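Local coordinates for protein PHOX (Pseudomonas fluorescens, PDB 4A9V) that hydrolyses phosphate monoesters as an alkaline phosphatase, using a complex iron-calcium cofactor carried by a beta-propeller, at residues S8-F13 and A514-G519; M71-F76 and T544-I549; K214-S219 and L267-H272; F449-N454 and G464-I469. All blocks are in the same frame, centred on the assembly; numbering follows the deposited sequence. Where two conformers were deposited one is given.

How the interactions relate
All four contacts belong to one beta-propeller chain that carries the iron-calcium cofactor. Interactions 1 and 4 meet directly: Asn468 ND2 reaches Gly519 O at 2.9 Å, and the Phe449 ring packs beside the 514-519 turn; their centres are 16 Å apart. Interaction 2 lies about 22 Å from interaction 1 between centres and does not touch it, although both join an early part of the chain to a late one. Interaction 3 sits on the far side of the chain's centre from these two and comes nearest the cofactor, the Lys271 side chain being about 7 Å from the mu-oxo-diiron group. In interaction 4, the Ala452 side chain is about 13 Å from a bound calcium.

Interaction 1. Residues S8-F13 and A514-G519; sequences SRLLGF and ADPATG
Ser8 OG is gripped three times: it gives its proton to Asp515 OD2 at 2.7 Å and accepts from the backbone N atoms of Leu10, at 3.0 Å, and Leu11. The two N-H bonds make an ST turn and an ST motif, which fold the start of the modelled chain around the hydroxyl and aim its proton at the carboxylate's anti lone pair. The other oxygen serves its own loop. Asp515 OD1 accepts from Ala517 N at 2.9 Å, nearly in line with its C-O bond, and from Thr518 N at 3.3 Å, well above the carboxylate plane, so an Asx turn and Asx motif shape the link between strands 510-514 and 521-526. With CG anti to the backbone N (chi1 -175°), the carboxylate stands out from this turn to meet Ser8. A water joins Asp515 OD1 to NH2 of the poorly ordered Arg9. Beside the polar centre, Leu10 CD1 lies 3.9 Å from Asp515 CG and touches Pro516 CD, while Leu11 CD2 rests against the Ala514 backbone. An asparagine here, its one oxygen kept for the Asx turn, would probably set an NH2 against Ser8 OG and leave that hydroxyl without its acceptor. Thus a single carboxylate ties two irregular loops together, OD2 holding the Ser8 hydroxyl and OD1 mainly shaping its own turn, and leucines flank the bond between them.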
# COMPACT_ATOMS: atom_id res chain seq x y z
N SER A 8 -27.24 -2.98 -12.16
CA SER A 8 -26.07 -3.85 -11.85
C SER A 8 -26.50 -5.09 -11.07
O SER A 8 -27.42 -5.03 -10.25
CB SER A 8 -25.02 -3.07 -11.06
OG SER A 8 -23.95 -3.92 -10.67
N ARG A 9 -25.93 -6.23 -11.44
CA ARG A 9 -26.10 -7.46 -10.68
C ARG A 9 -25.35 -7.37 -9.35
O ARG A 9 -25.75 -7.98 -8.36
CB ARG A 9 -25.57 -8.64 -11.51
CG ARG A 9 -25.57 -9.97 -10.79
CD ARG A 9 -24.78 -11.02 -11.56
NE ARG A 9 -23.52 -10.48 -12.09
CZ ARG A 9 -22.34 -10.63 -11.50
NH1 ARG A 9 -22.26 -11.24 -10.33
NH2 ARG A 9 -21.25 -10.09 -12.04
N LEU A 10 -24.34 -6.51 -9.31
CA LEU A 10 -23.35 -6.55 -8.25
C LEU A 10 -23.62 -5.51 -7.18
O LEU A 10 -23.13 -5.64 -6.07
CB LEU A 10 -21.94 -6.32 -8.81
CG LEU A 10 -21.33 -7.50 -9.55
CD1 LEU A 10 -20.02 -7.08 -10.20
CD2 LEU A 10 -21.12 -8.66 -8.59
N LEU A 11 -24.12 -4.35 -7.60
CA LEU A 11 -24.19 -3.21 -6.69
C LEU A 11 -25.55 -3.16 -5.99
O LEU A 11 -26.56 -2.86 -6.62
CB LEU A 11 -23.90 -1.91 -7.44
CG LEU A 11 -22.53 -1.86 -8.14
CD1 LEU A 11 -22.37 -0.55 -8.90
CD2 LEU A 11 -21.39 -2.05 -7.16
N GLY A 12 -25.57 -3.56 -4.73
CA GLY A 12 -26.83 -3.83 -4.04
C GLY A 12 -27.32 -2.71 -3.14
O GLY A 12 -28.37 -2.83 -2.51
N PHE A 13 -26.58 -1.60 -3.10
CA PHE A 13 -26.90 -0.46 -2.23
C PHE A 13 -26.99 0.81 -3.07
O PHE A 13 -26.45 0.89 -4.16
CB PHE A 13 -25.82 -0.31 -1.15
CG PHE A 13 -24.46 0.02 -1.70
CD1 PHE A 13 -23.63 -0.98 -2.20
CD2 PHE A 13 -24.07 1.33 -1.87
CE1 PHE A 13 -22.44 -0.67 -2.84
CE2 PHE A 13 -22.89 1.65 -2.52
CZ PHE A 13 -22.08 0.65 -3.02
N ALA A 514 -17.61 -0.61 -7.48
CA ALA A 514 -17.75 -0.56 -8.93
C ALA A 514 -18.07 -1.94 -9.50
O ALA A 514 -17.62 -2.97 -8.99
CB ALA A 514 -16.48 -0.02 -9.57
N ASP A 515 -18.80 -1.92 -10.62
CA ASP A 515 -19.08 -3.10 -11.43
C ASP A 515 -18.11 -3.12 -12.61
O ASP A 515 -18.18 -2.25 -13.48
CB ASP A 515 -20.53 -3.01 -11.92
CG ASP A 515 -20.97 -4.24 -12.68
OD1 ASP A 515 -20.16 -4.79 -13.45
OD2 ASP A 515 -22.14 -4.64 -12.53
N PRO A 516 -17.17 -4.07 -12.62
CA PRO A 516 -16.17 -4.09 -13.68
C PRO A 516 -16.74 -4.16 -15.10
O PRO A 516 -16.16 -3.60 -16.03
CB PRO A 516 -15.35 -5.34 -13.36
CG PRO A 516 -15.44 -5.45 -11.88
CD PRO A 516 -16.86 -5.04 -11.56
N ALA A 517 -17.86 -4.86 -15.26
CA ALA A 517 -18.44 -5.07 -16.58
C ALA A 517 -19.13 -3.82 -17.11
O ALA A 517 -19.12 -3.54 -18.31
CB ALA A 517 -19.41 -6.24 -16.56
N THR A 518 -19.81 -3.10 -16.23
CA THR A 518 -20.65 -2.01 -16.68
C THR A 518 -19.98 -0.66 -16.50
O THR A 518 -20.39 0.31 -17.12
CB THR A 518 -22.00 -1.97 -15.96
OG1 THR A 518 -21.79 -1.57 -14.61
CG2 THR A 518 -22.70 -3.33 -16.01
N GLY A 519 -18.99 -0.60 -15.62
CA GLY A 519 -18.33 0.65 -15.29
C GLY A 519 -19.01 1.47 -14.22
O GLY A 519 -18.48 2.50 -13.81
O HOH W 1 -20.77 -7.57 -13.65

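Interaction 2. Residues M71-F76 and T544-I549; sequences MSLFEF and TLFVGI. With EDO (1,2-ethanediol), chain O.
Phe546 is the first residue of strand 544-549 to meet strand 71-76: its ring atom CE2 lies 3.6 Å from Leu73 CD1, the methyl approaching the ring at a slant. From the ring's own strand, Thr544 CG2 sits over the rim of one face. The Phe546 carbonyl takes the next touch, Met71 CE standing 3.3 Å from Phe546 O and 3.9 Å from Phe546 CB. Met71 starts with CG between its backbone N and carbonyl carbon (chi1 58°) and then runs fully extended, which carries its terminal methyl across to the opposite backbone. The same methyl continues past Val547 N, at 3.6 Å, to Gly548 N, 3.8 Å away. The strand axes are 9.0 Å apart and their directions close to antiparallel, yet the strands belong to different sheets, as in neighbouring blades of a propeller. Ser537 and Met85, from strands 532-538 and 82-89, add to this interior. No hydrogen bond crosses, since each backbone pairs within its own sheet; what joins the sheets here is buried apolar contact, reaching from one sheet onto the other's backbone.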
# COMPACT_ATOMS: atom_id res chain seq x y z
N MET A 71 -3.66 -4.39 4.65
CA MET A 71 -3.89 -5.51 5.56
C MET A 71 -4.50 -6.68 4.82
O MET A 71 -5.23 -6.53 3.84
CB MET A 71 -4.81 -5.09 6.71
CG MET A 71 -6.15 -4.57 6.28
SD MET A 71 -7.10 -3.98 7.71
CE MET A 71 -8.56 -3.36 6.90
N SER A 72 -4.25 -7.86 5.36
CA SER A 72 -4.87 -9.09 4.88
C SER A 72 -5.43 -9.89 6.05
O SER A 72 -4.86 -9.89 7.15
CB SER A 72 -3.85 -9.96 4.13
OG SER A 72 -3.42 -9.37 2.92
N LEU A 73 -6.46 -10.67 5.74
CA LEU A 73 -7.04 -11.61 6.68
C LEU A 73 -6.73 -13.04 6.21
O LEU A 73 -6.89 -13.37 5.03
CB LEU A 73 -8.56 -11.38 6.78
CG LEU A 73 -9.31 -12.29 7.74
CD1 LEU A 73 -10.50 -11.58 8.35
CD2 LEU A 73 -9.76 -13.58 7.08
N PHE A 74 -6.31 -13.87 7.16
CA PHE A 74 -5.98 -15.27 6.93
C PHE A 74 -6.94 -16.14 7.71
O PHE A 74 -7.00 -16.08 8.93
CB PHE A 74 -4.55 -15.55 7.40
CG PHE A 74 -3.49 -14.83 6.61
CD1 PHE A 74 -3.17 -13.51 6.88
CD2 PHE A 74 -2.83 -15.47 5.57
CE1 PHE A 74 -2.23 -12.84 6.12
CE2 PHE A 74 -1.89 -14.80 4.81
CZ PHE A 74 -1.59 -13.49 5.08
N GLU A 75 -7.70 -16.96 7.00
CA GLU A 75 -8.51 -18.03 7.60
C GLU A 75 -7.67 -18.85 8.55
O GLU A 75 -6.57 -19.22 8.20
CB GLU A 75 -9.01 -18.96 6.49
CG GLU A 75 -10.08 -18.36 5.59
CD GLU A 75 -10.24 -19.11 4.29
OE1 GLU A 75 -10.83 -20.22 4.31
OE2 GLU A 75 -9.79 -18.60 3.24
N PHE A 76 -8.20 -19.19 9.72
CA PHE A 76 -7.47 -20.02 10.65
C PHE A 76 -7.78 -21.49 10.37
O PHE A 76 -8.92 -21.90 10.46
CB PHE A 76 -7.86 -19.66 12.09
CG PHE A 76 -6.85 -20.06 13.11
CD1 PHE A 76 -6.74 -21.38 13.51
CD2 PHE A 76 -5.95 -19.14 13.62
CE1 PHE A 76 -5.76 -21.77 14.39
CE2 PHE A 76 -4.97 -19.52 14.52
CZ PHE A 76 -4.89 -20.84 14.92
N THR A 544 -18.46 -9.45 6.68
CA THR A 544 -17.75 -8.35 7.31
C THR A 544 -16.68 -7.82 6.36
O THR A 544 -15.90 -8.59 5.79
CB THR A 544 -17.08 -8.77 8.64
OG1 THR A 544 -18.08 -9.31 9.52
CG2 THR A 544 -16.42 -7.59 9.32
N LEU A 545 -16.71 -6.51 6.15
CA LEU A 545 -15.68 -5.81 5.40
C LEU A 545 -14.87 -5.00 6.39
O LEU A 545 -15.43 -4.18 7.12
CB LEU A 545 -16.35 -4.89 4.35
CG LEU A 545 -15.46 -4.17 3.32
CD1 LEU A 545 -16.32 -3.56 2.22
CD2 LEU A 545 -14.61 -3.08 3.97
N PHE A 546 -13.58 -5.30 6.49
CA PHE A 546 -12.67 -4.56 7.35
C PHE A 546 -11.98 -3.47 6.53
O PHE A 546 -11.50 -3.75 5.43
CB PHE A 546 -11.61 -5.49 7.95
CG PHE A 546 -12.19 -6.62 8.76
CD1 PHE A 546 -12.52 -6.43 10.09
CD2 PHE A 546 -12.38 -7.88 8.20
CE1 PHE A 546 -13.01 -7.48 10.86
CE2 PHE A 546 -12.87 -8.93 8.97
CZ PHE A 546 -13.20 -8.72 10.29
N VAL A 547 -11.97 -2.24 7.04
CA VAL A 547 -11.41 -1.12 6.30
C VAL A 547 -10.68 -0.20 7.27
O VAL A 547 -11.11 -0.01 8.41
CB VAL A 547 -12.50 -0.36 5.50
CG1 VAL A 547 -13.56 0.22 6.43
CG2 VAL A 547 -11.88 0.73 4.64
N GLY A 548 -9.55 0.35 6.84
CA GLY A 548 -8.77 1.24 7.67
C GLY A 548 -9.13 2.71 7.51
O GLY A 548 -9.41 3.21 6.41
N ILE A 549 -9.06 3.41 8.65
CA ILE A 549 -9.15 4.85 8.71
C ILE A 549 -7.82 5.35 9.24
O ILE A 549 -7.46 5.12 10.39
CB ILE A 549 -10.29 5.28 9.66
CG1 ILE A 549 -11.65 4.73 9.17
CG2 ILE A 549 -10.31 6.79 9.81
CD1 ILE A 549 -12.05 5.16 7.78
C1 EDO O . -6.91 -18.11 4.14
O1 EDO O . -7.73 -16.82 4.25
C2 EDO O . -5.46 -17.75 3.82
O2 EDO O . -4.58 -18.72 4.41

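Interaction 3. Residues K214-S219 and L267-H272; sequences KRYGVS and LGRFKH
Tyr216, at the C-terminal end of helix 211-216, is held at both ends and over one face by the loop 267-272. Its hydroxyl donates to Arg269 O at 2.7 Å, coming from above the carbonyl plane, and also receives the backbone N-H of Arg372. The Arg269 guanidinium lies nearly flat on the ring, planes 24° apart, with NH1 over the ring centre and CZ 4.2 Å from the centroid: a stack that is also a cation-pi contact. With CG anti to the backbone N (chi1 174°) and the chain extended to NE, Arg269 reaches out along the ring, fixed further by bonds from NH1 to Ile369 O and from NH2 to Leu243 O. At the ring's edge, Phe270 CA is 3.8 Å from Tyr216 CE2. The contact thins towards the helix end, where Gly217 is partly exposed to solvent and touches the loop only through the ammonium of Lys271, NZ being 4.5 Å from Gly217 CA. Here the helix closes in a Schellman motif, and the positive phi of Gly217 suits glycine. Lys271, extended beyond CG, donates from NZ to Tyr216 O at 2.9 Å and is shared with Glu293, in a salt bridge, and Thr197; its side chain is about 7 Å from that of calcium-binding Glu273. Arg372 adds a cation-pi contact to the ring. Two cationic side chains of this loop thus serve one tyrosine, one spread over its ring and the other on its carbonyl, where the helix dipole would probably favour a positive charge.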
# COMPACT_ATOMS: atom_id res chain seq x y z
N LYS A 214 20.06 9.90 -5.66
CA LYS A 214 19.21 10.99 -6.10
C LYS A 214 17.92 10.49 -6.76
O LYS A 214 16.86 11.04 -6.52
CB LYS A 214 19.97 11.91 -7.05
CG LYS A 214 21.00 12.77 -6.34
CD LYS A 214 21.70 13.72 -7.28
CE LYS A 214 22.61 14.64 -6.49
NZ LYS A 214 23.39 15.52 -7.40
N ARG A 215 18.02 9.41 -7.54
CA ARG A 215 16.84 8.89 -8.22
C ARG A 215 15.80 8.38 -7.22
O ARG A 215 14.60 8.39 -7.50
CB ARG A 215 17.24 7.79 -9.22
CG ARG A 215 16.07 7.05 -9.86
CD ARG A 215 15.16 7.96 -10.68
NE ARG A 215 14.07 7.21 -11.32
CZ ARG A 215 14.20 6.50 -12.44
NH1 ARG A 215 15.34 6.52 -13.11
NH2 ARG A 215 13.17 5.82 -12.91
N TYR A 216 16.26 7.91 -6.07
CA TYR A 216 15.36 7.42 -5.04
C TYR A 216 14.91 8.52 -4.08
O TYR A 216 13.99 8.31 -3.29
CB TYR A 216 15.98 6.24 -4.30
CG TYR A 216 15.89 4.94 -5.09
CD1 TYR A 216 16.66 4.73 -6.23
CD2 TYR A 216 14.97 3.96 -4.74
CE1 TYR A 216 16.53 3.56 -6.97
CE2 TYR A 216 14.84 2.80 -5.47
CZ TYR A 216 15.62 2.60 -6.59
OH TYR A 216 15.51 1.47 -7.36
N GLY A 217 15.48 9.72 -4.21
CA GLY A 217 14.88 10.91 -3.61
C GLY A 217 15.33 11.21 -2.19
O GLY A 217 14.68 11.99 -1.49
N VAL A 218 16.47 10.67 -1.78
CA VAL A 218 17.00 10.98 -0.45
C VAL A 218 17.47 12.43 -0.37
O VAL A 218 17.88 13.00 -1.38
CB VAL A 218 18.14 10.01 -0.07
CG1 VAL A 218 19.37 10.24 -0.93
CG2 VAL A 218 18.47 10.09 1.41
N SER A 219 17.34 13.03 0.81
CA SER A 219 17.84 14.38 1.07
C SER A 219 18.57 14.39 2.40
O SER A 219 18.33 13.56 3.26
CB SER A 219 16.68 15.38 1.13
OG SER A 219 15.93 15.20 2.32
N LEU A 267 12.27 -9.20 -5.92
CA LEU A 267 11.11 -8.40 -6.33
C LEU A 267 11.47 -6.92 -6.52
O LEU A 267 10.63 -6.13 -6.94
CB LEU A 267 9.96 -8.55 -5.33
CG LEU A 267 9.07 -9.79 -5.51
CD1 LEU A 267 9.84 -11.10 -5.41
CD2 LEU A 267 7.93 -9.76 -4.50
N GLY A 268 12.74 -6.57 -6.33
CA GLY A 268 13.23 -5.24 -6.68
C GLY A 268 13.07 -4.21 -5.58
O GLY A 268 12.23 -4.37 -4.68
N ARG A 269 13.87 -3.15 -5.65
CA ARG A 269 13.85 -2.07 -4.67
C ARG A 269 13.28 -0.81 -5.31
O ARG A 269 13.77 -0.35 -6.35
CB ARG A 269 15.27 -1.80 -4.16
CG ARG A 269 15.36 -0.58 -3.25
CD ARG A 269 16.71 -0.54 -2.56
NE ARG A 269 16.99 0.75 -1.95
CZ ARG A 269 17.52 1.79 -2.58
NH1 ARG A 269 17.82 1.72 -3.87
NH2 ARG A 269 17.70 2.93 -1.94
N PHE A 270 12.23 -0.27 -4.70
CA PHE A 270 11.55 0.95 -5.14
C PHE A 270 10.51 1.27 -4.06
O PHE A 270 10.57 0.70 -2.97
CB PHE A 270 10.97 0.83 -6.58
CG PHE A 270 10.13 -0.40 -6.84
CD1 PHE A 270 8.76 -0.39 -6.62
CD2 PHE A 270 10.67 -1.48 -7.53
CE1 PHE A 270 7.97 -1.46 -6.99
CE2 PHE A 270 9.89 -2.55 -7.90
CZ PHE A 270 8.54 -2.53 -7.66
N LYS A 271 9.67 2.27 -4.30
CA LYS A 271 8.73 2.71 -3.28
C LYS A 271 7.43 1.91 -3.43
O LYS A 271 6.46 2.34 -4.07
CB LYS A 271 8.54 4.23 -3.34
CG LYS A 271 9.85 4.93 -3.08
CD LYS A 271 9.75 6.44 -2.96
CE LYS A 271 11.15 7.03 -2.89
NZ LYS A 271 11.15 8.52 -2.85
N HIS A 272 7.49 0.67 -2.95
CA HIS A 272 6.43 -0.31 -3.18
C HIS A 272 5.14 0.11 -2.52
O HIS A 272 5.11 0.31 -1.31
CB HIS A 272 6.84 -1.65 -2.58
CG HIS A 272 7.95 -2.34 -3.30
ND1 HIS A 272 7.72 -3.20 -4.32
CD2 HIS A 272 9.32 -2.35 -3.09
CE1 HIS A 272 8.88 -3.72 -4.75
NE2 HIS A 272 9.86 -3.20 -4.00

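Interaction 4. Residues F449-N454 and G464-I469; sequences FVVAGN and GGSSNI
Ser466 OG accepts from Val451 N at 2.9 Å in an almost straight bond (174°), and Ser466 N returns a bond of the same length to Val451 O. One residue thus pairs with both backbone groups of Val451, and it opens the type I beta turn Ser466-Ile469, closed by Ile469 N to Ser466 O. The Ser466 hydroxyl passes its own proton to Asn468 OD1 at 2.7 Å. Across the same amide, ND2 donates to Phe449 O, 3.1 Å away and in the carbonyl plane, and also bonds to Gly519 O. CG of Asn468 lies between its backbone N and carbonyl carbon (chi1 51°), which swings the amide over Val450 to this carbonyl. Phe449 and Val450 together face Ile429, a classic beta bulge at the corner of strand 443-451. An alanine in place of Asn468 would probably leave Phe449 O and Gly519 O without this donor and the Ser466 hydroxyl proton without its acceptor. Farther along, the backbones close in: Gly465 CA is 3.2 Å from Val451 O and Gly465 N 3.8 Å from Gly453 CA, where a side chain on either glycine would clash. The apolar end is Val450 against Ile469, crossing at about a right angle, with Val450 CG2 3.6 Å from Ile469 CD1.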
# COMPACT_ATOMS: atom_id res chain seq x y z
N PHE A 449 -10.38 2.18 -16.95
CA PHE A 449 -11.66 1.80 -16.37
C PHE A 449 -12.44 3.02 -15.87
O PHE A 449 -13.66 3.07 -16.01
CB PHE A 449 -11.42 0.81 -15.23
CG PHE A 449 -12.67 0.41 -14.51
CD1 PHE A 449 -13.63 -0.37 -15.14
CD2 PHE A 449 -12.95 0.88 -13.24
CE1 PHE A 449 -14.83 -0.66 -14.53
CE2 PHE A 449 -14.12 0.54 -12.60
CZ PHE A 449 -15.08 -0.21 -13.26
N VAL A 450 -11.75 4.00 -15.29
CA VAL A 450 -12.38 5.26 -14.96
C VAL A 450 -11.33 6.36 -15.00
O VAL A 450 -10.15 6.10 -14.72
CB VAL A 450 -13.10 5.21 -13.58
CG1 VAL A 450 -12.10 5.08 -12.45
CG2 VAL A 450 -13.98 6.44 -13.39
N VAL A 451 -11.74 7.55 -15.40
CA VAL A 451 -10.93 8.75 -15.26
C VAL A 451 -11.64 9.68 -14.28
O VAL A 451 -12.75 10.13 -14.56
CB VAL A 451 -10.72 9.46 -16.61
CG1 VAL A 451 -9.79 10.64 -16.44
CG2 VAL A 451 -10.17 8.48 -17.65
N ALA A 452 -11.10 9.81 -13.07
CA ALA A 452 -11.76 10.61 -12.06
C ALA A 452 -11.79 12.07 -12.49
O ALA A 452 -10.93 12.53 -13.24
CB ALA A 452 -11.07 10.45 -10.72
N GLY A 453 -12.79 12.79 -12.01
CA GLY A 453 -12.90 14.20 -12.32
C GLY A 453 -14.03 14.84 -11.55
O GLY A 453 -14.68 14.20 -10.72
N ASN A 454 -14.26 16.12 -11.82
CA ASN A 454 -15.32 16.86 -11.17
C ASN A 454 -16.25 17.47 -12.21
O ASN A 454 -15.99 18.56 -12.71
CB ASN A 454 -14.75 17.96 -10.27
CG ASN A 454 -15.81 18.56 -9.37
OD1 ASN A 454 -16.97 18.71 -9.76
ND2 ASN A 454 -15.43 18.86 -8.13
N GLY A 464 -13.55 17.02 -16.11
CA GLY A 464 -14.85 16.50 -15.69
C GLY A 464 -14.90 14.99 -15.51
O GLY A 464 -15.88 14.45 -15.00
N GLY A 465 -13.86 14.30 -15.97
CA GLY A 465 -13.77 12.85 -15.82
C GLY A 465 -14.47 12.10 -16.94
O GLY A 465 -15.09 12.69 -17.84
N SER A 466 -14.42 10.78 -16.86
CA SER A 466 -15.11 9.92 -17.80
C SER A 466 -16.59 9.78 -17.43
O SER A 466 -17.04 10.22 -16.38
CB SER A 466 -14.43 8.55 -17.85
OG SER A 466 -14.31 7.97 -16.56
N SER A 467 -17.34 9.17 -18.34
CA SER A 467 -18.79 9.27 -18.27
C SER A 467 -19.39 8.49 -17.10
O SER A 467 -20.56 8.68 -16.77
CB SER A 467 -19.40 8.78 -19.57
OG SER A 467 -19.02 7.45 -19.82
N ASN A 468 -18.63 7.55 -16.54
CA ASN A 468 -19.07 6.84 -15.33
C ASN A 468 -18.83 7.62 -14.04
O ASN A 468 -19.24 7.17 -12.95
CB ASN A 468 -18.49 5.41 -15.27
CG ASN A 468 -16.98 5.31 -15.48
OD1 ASN A 468 -16.34 6.18 -16.09
ND2 ASN A 468 -16.42 4.17 -15.08
N ILE A 469 -18.27 8.82 -14.16
CA ILE A 469 -18.24 9.79 -13.08
C ILE A 469 -19.39 10.78 -13.26
O ILE A 469 -19.56 11.36 -14.33
CB ILE A 469 -16.90 10.57 -13.07
CG1 ILE A 469 -15.72 9.62 -12.82
CG2 ILE A 469 -16.94 11.68 -12.04
CD1 ILE A 469 -15.78 8.89 -11.49